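Local coordinates for PGRP domain of peptidoglycan recognition protein 3 (Branchiostoma belcheri tsingtauense, PDB 4ZXM), which probably hydrolyses the amide bond between N-acetylmuramic acid and L-alanine in bacterial peptidoglycan, as an amidase of the peptidoglycan recognition protein family, at residues Arg104-Asn109 and Tyr145-Arg150; Val120-Ala125 and Ala178-Val183; Gly230-Gly235 and Asp247-Gly252. All coordinates share one frame; numbering follows the deposited sequence.

Contact 1 lies on the surface, contact 2 is buried near the middle of the chain, and contact 3 is partly buried. Contacts 1 and 3 sit on opposite sides of the chain's centre, their centres about 27 Å apart. Contact 1 fastens a loop to helix 132-149 with a salt bridge and a methionine. Contact 2 sets strand 116-123 against a loop through valines and paired histidine rings. Contact 3 joins the end of strand 226-230 and its short helix to the loop after helix 243-247. Contacts 2 and 3 touch: Ile121 meets Ile248 and Trp251, while His122 meets His231. So a salt bridge marks the surface, imidazoles and aliphatic groups the interior, and two neighbouring cations the margin of contact 3.

Contact 1: residues Arg104-Asn109 and Tyr145-Arg150; sequences RATNYN and YHMDGR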
loop_
_atom_site.group_PDB
_atom_site.type_symbol
_atom_site.label_atom_id
_atom_site.label_comp_id
_atom_site.label_asym_id
_atom_site.label_seq_id
_atom_site.Cartn_x
_atom_site.Cartn_y
_atom_site.Cartn_z
ATOM N N ARG A 104 -13.807 9.459 3.423
ATOM C CA ARG A 104 -15.078 9.989 2.968
ATOM C C ARG A 104 -15.737 8.964 2.061
ATOM O O ARG A 104 -15.108 7.973 1.682
ATOM C CB ARG A 104 -14.923 11.350 2.296
ATOM C CG ARG A 104 -14.036 11.402 1.075
ATOM C CD ARG A 104 -14.070 12.818 0.529
ATOM N NE ARG A 104 -13.146 12.991 -0.576
ATOM C CZ ARG A 104 -13.031 14.103 -1.289
ATOM N NH1 ARG A 104 -12.164 14.150 -2.276
ATOM N NH2 ARG A 104 -13.758 15.167 -1.012
ATOM N N ALA A 105 -17.009 9.193 1.746
ATOM C CA ALA A 105 -17.836 8.184 1.087
ATOM C C ALA A 105 -17.410 7.990 -0.360
ATOM O O ALA A 105 -17.282 8.955 -1.110
ATOM C CB ALA A 105 -19.310 8.566 1.159
ATOM N N THR A 106 -17.183 6.737 -0.742
ATOM C CA THR A 106 -16.781 6.406 -2.105
ATOM C C THR A 106 -17.732 5.373 -2.672
ATOM O O THR A 106 -18.529 4.783 -1.948
ATOM C CB THR A 106 -15.337 5.861 -2.164
ATOM O OG1 THR A 106 -15.261 4.608 -1.473
ATOM C CG2 THR A 106 -14.360 6.843 -1.531
ATOM N N ASN A 107 -17.659 5.174 -3.977
ATOM C CA ASN A 107 -18.430 4.126 -4.604
ATOM C C ASN A 107 -17.673 3.553 -5.793
ATOM O O ASN A 107 -18.189 3.472 -6.911
ATOM C CB ASN A 107 -19.819 4.642 -5.001
ATOM C CG ASN A 107 -20.887 3.574 -4.855
ATOM O OD1 ASN A 107 -21.058 3.006 -3.770
ATOM N ND2 ASN A 107 -21.601 3.283 -5.940
ATOM N N TYR A 108 -16.431 3.159 -5.536
ATOM C CA TYR A 108 -15.620 2.521 -6.556
ATOM C C TYR A 108 -15.855 1.028 -6.464
ATOM O O TYR A 108 -15.589 0.426 -5.426
ATOM C CB TYR A 108 -14.141 2.834 -6.360
ATOM C CG TYR A 108 -13.265 2.259 -7.451
ATOM C CD1 TYR A 108 -13.325 2.761 -8.751
ATOM C CD2 TYR A 108 -12.382 1.213 -7.188
ATOM C CE1 TYR A 108 -12.526 2.245 -9.756
ATOM C CE2 TYR A 108 -11.584 0.689 -8.190
ATOM C CZ TYR A 108 -11.659 1.210 -9.472
ATOM O OH TYR A 108 -10.873 0.696 -10.477
ATOM N N ASN A 109 -16.355 0.433 -7.542
ATOM C CA ASN A 109 -16.751 -0.969 -7.502
ATOM C C ASN A 109 -16.249 -1.776 -8.700
ATOM O O ASN A 109 -17.026 -2.417 -9.407
ATOM C CB ASN A 109 -18.269 -1.053 -7.318
ATOM C CG ASN A 109 -18.723 -0.436 -5.999
ATOM O OD1 ASN A 109 -18.272 -0.841 -4.924
ATOM N ND2 ASN A 109 -19.614 0.543 -6.072
ATOM N N TYR A 145 -6.195 14.410 -2.104
ATOM C CA TYR A 145 -5.350 14.681 -3.253
ATOM C C TYR A 145 -5.771 13.817 -4.444
ATOM O O TYR A 145 -5.940 14.324 -5.551
ATOM C CB TYR A 145 -3.872 14.461 -2.917
ATOM C CG TYR A 145 -2.941 14.490 -4.121
ATOM C CD1 TYR A 145 -2.894 15.595 -4.972
ATOM C CD2 TYR A 145 -2.099 13.412 -4.399
ATOM C CE1 TYR A 145 -2.037 15.622 -6.066
ATOM C CE2 TYR A 145 -1.240 13.429 -5.491
ATOM C CZ TYR A 145 -1.207 14.535 -6.321
ATOM O OH TYR A 145 -0.347 14.537 -7.405
ATOM N N HIS A 146 -5.966 12.525 -4.213
ATOM C CA HIS A 146 -6.283 11.613 -5.301
ATOM C C HIS A 146 -7.644 11.836 -5.916
ATOM O O HIS A 146 -7.816 11.657 -7.118
ATOM C CB HIS A 146 -6.196 10.172 -4.831
ATOM C CG HIS A 146 -4.798 9.669 -4.721
ATOM N ND1 HIS A 146 -4.486 8.495 -4.080
ATOM C CD2 HIS A 146 -3.623 10.187 -5.149
ATOM C CE1 HIS A 146 -3.180 8.300 -4.127
ATOM N NE2 HIS A 146 -2.633 9.315 -4.769
ATOM N N MET A 147 -8.610 12.213 -5.095
ATOM C CA MET A 147 -9.971 12.339 -5.575
ATOM C C MET A 147 -10.252 13.745 -6.071
ATOM O O MET A 147 -10.789 13.909 -7.160
ATOM C CB MET A 147 -10.948 11.956 -4.480
ATOM C CG MET A 147 -10.925 10.483 -4.119
ATOM S SD MET A 147 -12.507 10.003 -3.409
ATOM C CE MET A 147 -12.120 10.075 -1.684
ATOM N N ASP A 148 -9.891 14.751 -5.277
ATOM C CA ASP A 148 -10.077 16.149 -5.685
ATOM C C ASP A 148 -9.005 16.618 -6.661
ATOM O O ASP A 148 -9.308 17.295 -7.641
ATOM C CB ASP A 148 -10.060 17.083 -4.479
ATOM C CG ASP A 148 -11.257 16.902 -3.575
ATOM O OD1 ASP A 148 -12.341 16.509 -4.071
ATOM O OD2 ASP A 148 -11.103 17.157 -2.357
ATOM N N GLY A 149 -7.750 16.283 -6.372
ATOM C CA GLY A 149 -6.640 16.677 -7.224
ATOM C C GLY A 149 -6.574 15.931 -8.546
ATOM O O GLY A 149 -6.453 16.549 -9.598
ATOM N N ARG A 150 -6.643 14.606 -8.504
ATOM C CA ARG A 150 -6.432 13.800 -9.704
ATOM C C ARG A 150 -7.693 13.188 -10.273
ATOM O O ARG A 150 -7.643 12.578 -11.337
ATOM C CB ARG A 150 -5.414 12.705 -9.423
ATOM C CG ARG A 150 -4.057 13.275 -9.058
ATOM C CD ARG A 150 -2.910 12.517 -9.701
ATOM N NE ARG A 150 -2.400 11.469 -8.818
ATOM C CZ ARG A 150 -1.169 10.961 -8.875
ATOM N NH1 ARG A 150 -0.296 11.394 -9.782
ATOM N NH2 ARG A 150 -0.800 10.017 -8.014
#
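Arg104 and Met147 meet from opposite directions, and they bury more surface here than any other residues of the two segments. The arginine CG lies between its backbone N and carbonyl carbon (chi1 60°), and from there the chain runs out fully extended, carrying the guanidinium from the loop to the last turn of helix 132-149. Met147 answers with its flexible thioether: the chain bends at its final torsion, which sets the methyl at the edge of the guanidinium, beside NE, where Met147 CE also touches Arg104 CG at 3.6 Å. The same CE lies 3.9 Å from Thr106 CG2, so one unbranched, pliable side chain fills the angle between two loop residues. Past the methyl, the charged end of Arg104 finds Asp148. Its NH1 donates to Asp148 OD1 at 3.0 Å, within a salt bridge, and the bond is nearly straight, with an N-H...O angle of 165°. The oxygen lies close to the guanidinium plane but is itself approached from above the carboxylate plane. Because the two flat groups stand at 89° to each other, this is a single hydrogen bond rather than a two-pronged pairing. The backbone N of Arg104 is held as well, by Gln143 of the same helix, and its side chain also touches Asn144, so the arginine lies along the helix flank. The arrangement is peripheral loop-on-helix packing in the alpha/beta amidase fold: the connection between helix 98-101 and strand 116-123 is clasped to helix 132-149.

Contact 2: residues Val120-Ala125 and Ala178-Val183; sequences VIHHSA and AHALNV
Val120 opens the contact from strand 116-123, with its CB directed toward the loop that precedes strand 187-192. Its CG1 is anti to the backbone N (chi1 -177°), which leaves CG2 to meet Val183 CG1 at 4.1 Å. Two short, branched side chains suit this spot, since they close an apolar seam without needing any polar partner. Ile121 faces the other side of the sheet, toward Ile248 and Trp251. The next residue, His122, returns to the loop side and buries slightly more than Val120. Along the ring edge, close to its plane, lies the methyl of Ala180, with His122 CE1 4.0 Å from Ala180 CB; a small residue there lets the loop pass close by. His179 comes in obliquely, its ring plane turned 70° from that of His122 and the centroids 4.8 Å apart. His122 NE2 and His179 ND1 are 3.1 Å from each other, while His179 CB adds an aliphatic contact, 3.8 Å from His122 CE1. Asn184 bonds to the backbone of Ala178 and Ala180, bracing the loop that presents His179. The rings of Tyr157 and His231 also meet His122. Replacing His122 by an alanine would remove the ring, and is likely to open a gap beside Ala180 and leave His179 and His231 without the imidazole they adjoin. Chemically, the gathering of imidazoles suggests a metal site: His122, near the end of strand 116-123, and His231 are probably two of the three zinc ligands, as in related amidases, with His179 beside them.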
loop_
_atom_site.group_PDB
_atom_site.type_symbol
_atom_site.label_atom_id
_atom_site.label_comp_id
_atom_site.label_asym_id
_atom_site.label_seq_id
_atom_site.Cartn_x
_atom_site.Cartn_y
_atom_site.Cartn_z
ATOM N N VAL A 120 2.721 -5.133 -5.095
ATOM C CA VAL A 120 3.603 -4.026 -5.415
ATOM C C VAL A 120 3.764 -3.137 -4.203
ATOM O O VAL A 120 2.796 -2.858 -3.514
ATOM C CB VAL A 120 3.044 -3.175 -6.558
ATOM C CG1 VAL A 120 4.028 -2.068 -6.920
ATOM C CG2 VAL A 120 2.737 -4.054 -7.762
ATOM N N ILE A 121 4.986 -2.685 -3.953
ATOM C CA ILE A 121 5.233 -1.772 -2.851
ATOM C C ILE A 121 5.544 -0.377 -3.361
ATOM O O ILE A 121 6.355 -0.195 -4.262
ATOM C CB ILE A 121 6.330 -2.309 -1.938
ATOM C CG1 ILE A 121 5.764 -3.517 -1.194
ATOM C CG2 ILE A 121 6.788 -1.245 -0.946
ATOM C CD1 ILE A 121 6.820 -4.331 -0.508
ATOM N N HIS A 122 4.860 0.596 -2.773
ATOM C CA HIS A 122 4.978 1.998 -3.145
ATOM C C HIS A 122 5.442 2.792 -1.940
ATOM O O HIS A 122 5.560 2.258 -0.841
ATOM C CB HIS A 122 3.618 2.547 -3.558
ATOM C CG HIS A 122 3.025 1.862 -4.739
ATOM N ND1 HIS A 122 3.159 2.348 -6.021
ATOM C CD2 HIS A 122 2.294 0.729 -4.837
ATOM C CE1 HIS A 122 2.542 1.538 -6.861
ATOM N NE2 HIS A 122 2.003 0.550 -6.168
ATOM N N HIS A 123 5.686 4.075 -2.165
ATOM C CA HIS A 123 5.826 5.042 -1.084
ATOM C C HIS A 123 5.148 6.334 -1.522
ATOM O O HIS A 123 5.065 6.633 -2.712
ATOM C CB HIS A 123 7.296 5.238 -0.674
ATOM C CG HIS A 123 8.092 6.133 -1.580
ATOM N ND1 HIS A 123 8.104 6.003 -2.954
ATOM C CD2 HIS A 123 8.950 7.140 -1.294
ATOM C CE1 HIS A 123 8.906 6.915 -3.476
ATOM N NE2 HIS A 123 9.434 7.616 -2.488
ATOM N N SER A 124 4.624 7.075 -0.556
ATOM C CA SER A 124 3.868 8.280 -0.843
ATOM C C SER A 124 4.766 9.396 -1.365
ATOM O O SER A 124 4.279 10.356 -1.957
ATOM C CB SER A 124 3.136 8.744 0.414
ATOM O OG SER A 124 4.046 9.007 1.466
ATOM N N ALA A 125 6.076 9.270 -1.146
ATOM C CA ALA A 125 7.028 10.325 -1.475
ATOM C C ALA A 125 6.554 11.621 -0.813
ATOM O O ALA A 125 6.529 12.683 -1.425
ATOM C CB ALA A 125 7.158 10.480 -2.986
ATOM N N ALA A 178 -5.544 2.311 -8.664
ATOM C CA ALA A 178 -5.168 3.164 -9.797
ATOM C C ALA A 178 -3.640 3.306 -9.873
ATOM O O ALA A 178 -3.088 3.724 -10.902
ATOM C CB ALA A 178 -5.813 4.531 -9.651
ATOM N N HIS A 179 -2.986 2.910 -8.778
ATOM C CA HIS A 179 -1.551 3.142 -8.509
ATOM C C HIS A 179 -0.524 2.778 -9.607
ATOM O O HIS A 179 0.195 3.662 -10.080
ATOM C CB HIS A 179 -1.156 2.468 -7.168
ATOM C CG HIS A 179 -1.510 1.005 -7.069
ATOM N ND1 HIS A 179 -0.707 0.006 -7.576
ATOM C CD2 HIS A 179 -2.565 0.377 -6.496
ATOM C CE1 HIS A 179 -1.260 -1.170 -7.342
ATOM N NE2 HIS A 179 -2.390 -0.973 -6.688
ATOM N N ALA A 180 -0.465 1.505 -10.009
ATOM C CA ALA A 180 0.588 0.995 -10.900
ATOM C C ALA A 180 -0.039 0.514 -12.195
ATOM O O ALA A 180 -1.027 -0.205 -12.173
ATOM C CB ALA A 180 1.359 -0.145 -10.246
ATOM N N LEU A 181 0.546 0.899 -13.323
ATOM C CA LEU A 181 -0.030 0.592 -14.630
ATOM C C LEU A 181 0.874 -0.395 -15.390
ATOM O O LEU A 181 2.098 -0.308 -15.264
ATOM C CB LEU A 181 -0.191 1.884 -15.445
ATOM C CG LEU A 181 -1.061 3.026 -14.889
ATOM C CD1 LEU A 181 -0.789 4.297 -15.680
ATOM C CD2 LEU A 181 -2.550 2.693 -14.907
ATOM N N ASN A 182 0.312 -1.367 -16.120
ATOM C CA ASN A 182 -1.073 -1.826 -15.975
ATOM C C ASN A 182 -1.046 -3.114 -15.180
ATOM O O ASN A 182 -1.523 -4.162 -15.629
ATOM C CB ASN A 182 -1.743 -2.059 -17.334
ATOM C CG ASN A 182 -2.204 -0.770 -17.989
ATOM O OD1 ASN A 182 -2.432 0.240 -17.318
ATOM N ND2 ASN A 182 -2.359 -0.803 -19.308
ATOM N N VAL A 183 -0.449 -3.019 -13.996
ATOM C CA VAL A 183 -0.408 -4.111 -13.045
ATOM C C VAL A 183 -1.469 -3.885 -11.957
ATOM O O VAL A 183 -1.701 -4.762 -11.127
ATOM C CB VAL A 183 1.030 -4.284 -12.508
ATOM C CG1 VAL A 183 1.081 -5.218 -11.310
ATOM C CG2 VAL A 183 1.921 -4.800 -13.635
#

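Contact 3: residues Gly230-Gly235 and Asp247-Gly252; sequences GHRDVG and DIKSWG
Gly230 and Ile248 bring the two backbones nearest, their CA atoms 7.4 Å apart, where strand 226-230 ends and Gly230 takes the N-cap position of helix 231-234. The CB of Ile248 is directed toward that junction, and Ile248 CD1 lies 3.5 Å from Gly230 CA. At Gly230 a side chain would probably crowd the Ile248 methyl, so glycine suits a place where a methyl rests directly on the main chain. The other branch of Ile248 has a different task: its CG2 sits over the centre of one face of the Trp251 ring, 3.8 Å above the plane. That indole is held in turn by Asp247. Trp251 NE1 donates to Asp247 OD2 at 2.8 Å with an N-H...O angle of 162°; the oxygen is met on its anti side, 24° out of the carboxylate plane. Ser250 OG adds a 2.7 Å bond to Asp247 O, in the carbonyl plane, and that oxygen also accepts from Ser250 N, so two donors grip it and tie the turn together. Lys210 makes a cation-pi contact with the indole. Nearer the surface, Arg232 and Lys249 cross at about a right angle: Lys249 CE approaches the edge of the guanidinium, 3.8 Å from Arg232 NH2. Long, flexible chains suit this margin, where aliphatic carbon can touch a flat cation. The chemistry is therefore graded, an apolar isoleucine-glycine join inside and two like charges, Arg232 NH2 and Lys249 NZ, 4.4 Å apart outside, a proximity probably eased by Asp233, whose carboxylate lies over the guanidinium face in a long charge pair of uncertain geometry, with no N-H directed at it.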
loop_
_atom_site.group_PDB
_atom_site.type_symbol
_atom_site.label_atom_id
_atom_site.label_comp_id
_atom_site.label_asym_id
_atom_site.label_seq_id
_atom_site.Cartn_x
_atom_site.Cartn_y
_atom_site.Cartn_z
ATOM N N GLY A 230 8.869 -3.763 -6.265
ATOM C CA GLY A 230 8.818 -2.342 -5.951
ATOM C C GLY A 230 8.109 -1.657 -7.100
ATOM O O GLY A 230 7.962 -2.243 -8.169
ATOM N N HIS A 231 7.668 -0.420 -6.892
ATOM C CA HIS A 231 6.968 0.318 -7.945
ATOM C C HIS A 231 7.854 0.608 -9.162
ATOM O O HIS A 231 7.364 0.621 -10.293
ATOM C CB HIS A 231 6.382 1.619 -7.400
ATOM C CG HIS A 231 5.550 2.366 -8.395
ATOM N ND1 HIS A 231 5.512 3.743 -8.449
ATOM C CD2 HIS A 231 4.741 1.928 -9.389
ATOM C CE1 HIS A 231 4.708 4.121 -9.426
ATOM N NE2 HIS A 231 4.228 3.040 -10.011
ATOM N N ARG A 232 9.148 0.834 -8.944
ATOM C CA ARG A 232 10.067 1.030 -10.068
ATOM C C ARG A 232 10.256 -0.254 -10.908
ATOM O O ARG A 232 10.432 -0.169 -12.123
ATOM C CB ARG A 232 11.424 1.553 -9.581
ATOM C CG ARG A 232 12.335 0.478 -9.013
ATOM C CD ARG A 232 13.562 1.084 -8.336
ATOM N NE ARG A 232 14.331 0.081 -7.596
ATOM C CZ ARG A 232 13.856 -0.620 -6.557
ATOM N NH1 ARG A 232 12.600 -0.449 -6.138
ATOM N NH2 ARG A 232 14.628 -1.512 -5.941
ATOM N N ASP A 233 10.223 -1.424 -10.255
ATOM C CA ASP A 233 10.425 -2.732 -10.922
ATOM C C ASP A 233 9.365 -2.999 -11.983
ATOM O O ASP A 233 9.671 -3.371 -13.117
ATOM C CB ASP A 233 10.346 -3.903 -9.917
ATOM C CG ASP A 233 11.501 -3.940 -8.921
ATOM O OD1 ASP A 233 12.255 -2.949 -8.806
ATOM O OD2 ASP A 233 11.636 -4.980 -8.232
ATOM N N VAL A 234 8.110 -2.825 -11.578
ATOM C CA VAL A 234 6.955 -3.231 -12.377
ATOM C C VAL A 234 6.756 -2.403 -13.660
ATOM O O VAL A 234 6.627 -2.981 -14.740
ATOM C CB VAL A 234 5.654 -3.272 -11.517
ATOM C CG1 VAL A 234 5.306 -1.917 -10.902
ATOM C CG2 VAL A 234 4.483 -3.783 -12.332
ATOM N N GLY A 235 6.758 -1.073 -13.548
ATOM C CA GLY A 235 6.421 -0.192 -14.678
ATOM C C GLY A 235 7.587 0.657 -15.143
ATOM O O GLY A 235 8.655 0.639 -14.531
ATOM N N ASP A 247 15.361 -2.404 0.902
ATOM C CA ASP A 247 14.940 -3.355 1.913
ATOM C C ASP A 247 14.101 -4.485 1.343
ATOM O O ASP A 247 14.306 -5.645 1.692
ATOM C CB ASP A 247 14.148 -2.661 3.018
ATOM C CG ASP A 247 14.112 -3.476 4.291
ATOM O OD1 ASP A 247 15.085 -3.396 5.070
ATOM O OD2 ASP A 247 13.121 -4.205 4.512
ATOM N N ILE A 248 13.172 -4.159 0.452
ATOM C CA ILE A 248 12.246 -5.180 -0.044
ATOM C C ILE A 248 12.946 -6.296 -0.821
ATOM O O ILE A 248 12.333 -7.324 -1.106
ATOM C CB ILE A 248 11.076 -4.603 -0.875
ATOM C CG1 ILE A 248 11.568 -4.038 -2.204
ATOM C CG2 ILE A 248 10.315 -3.565 -0.064
ATOM C CD1 ILE A 248 10.448 -3.577 -3.107
ATOM N N LYS A 249 14.220 -6.101 -1.147
ATOM C CA LYS A 249 15.013 -7.135 -1.807
ATOM C C LYS A 249 15.202 -8.358 -0.899
ATOM O O LYS A 249 15.170 -9.495 -1.364
ATOM C CB LYS A 249 16.383 -6.581 -2.199
ATOM C CG LYS A 249 16.353 -5.311 -3.037
ATOM C CD LYS A 249 16.753 -5.552 -4.484
ATOM C CE LYS A 249 17.134 -4.253 -5.184
ATOM N NZ LYS A 249 18.252 -3.547 -4.492
ATOM N N SER A 250 15.394 -8.111 0.393
ATOM C CA SER A 250 15.558 -9.175 1.379
ATOM C C SER A 250 14.239 -9.851 1.793
ATOM O O SER A 250 14.260 -10.838 2.528
ATOM C CB SER A 250 16.256 -8.621 2.625
ATOM O OG SER A 250 15.536 -7.524 3.157
ATOM N N TRP A 251 13.100 -9.328 1.342
ATOM C CA TRP A 251 11.803 -9.919 1.683
ATOM C C TRP A 251 11.589 -11.146 0.847
ATOM O O TRP A 251 12.062 -11.219 -0.294
ATOM C CB TRP A 251 10.668 -8.969 1.375
ATOM C CG TRP A 251 10.682 -7.744 2.168
ATOM C CD1 TRP A 251 11.739 -7.203 2.850
ATOM C CD2 TRP A 251 9.589 -6.847 2.344
ATOM N NE1 TRP A 251 11.358 -6.032 3.451
ATOM C CE2 TRP A 251 10.042 -5.789 3.155
ATOM C CE3 TRP A 251 8.261 -6.837 1.901
ATOM C CZ2 TRP A 251 9.209 -4.731 3.534
ATOM C CZ3 TRP A 251 7.435 -5.790 2.289
ATOM C CH2 TRP A 251 7.913 -4.749 3.087
ATOM N N GLY A 252 10.857 -12.103 1.398
ATOM C CA GLY A 252 10.542 -13.317 0.661
ATOM C C GLY A 252 9.822 -13.011 -0.643
ATOM O O GLY A 252 9.028 -12.059 -0.735
#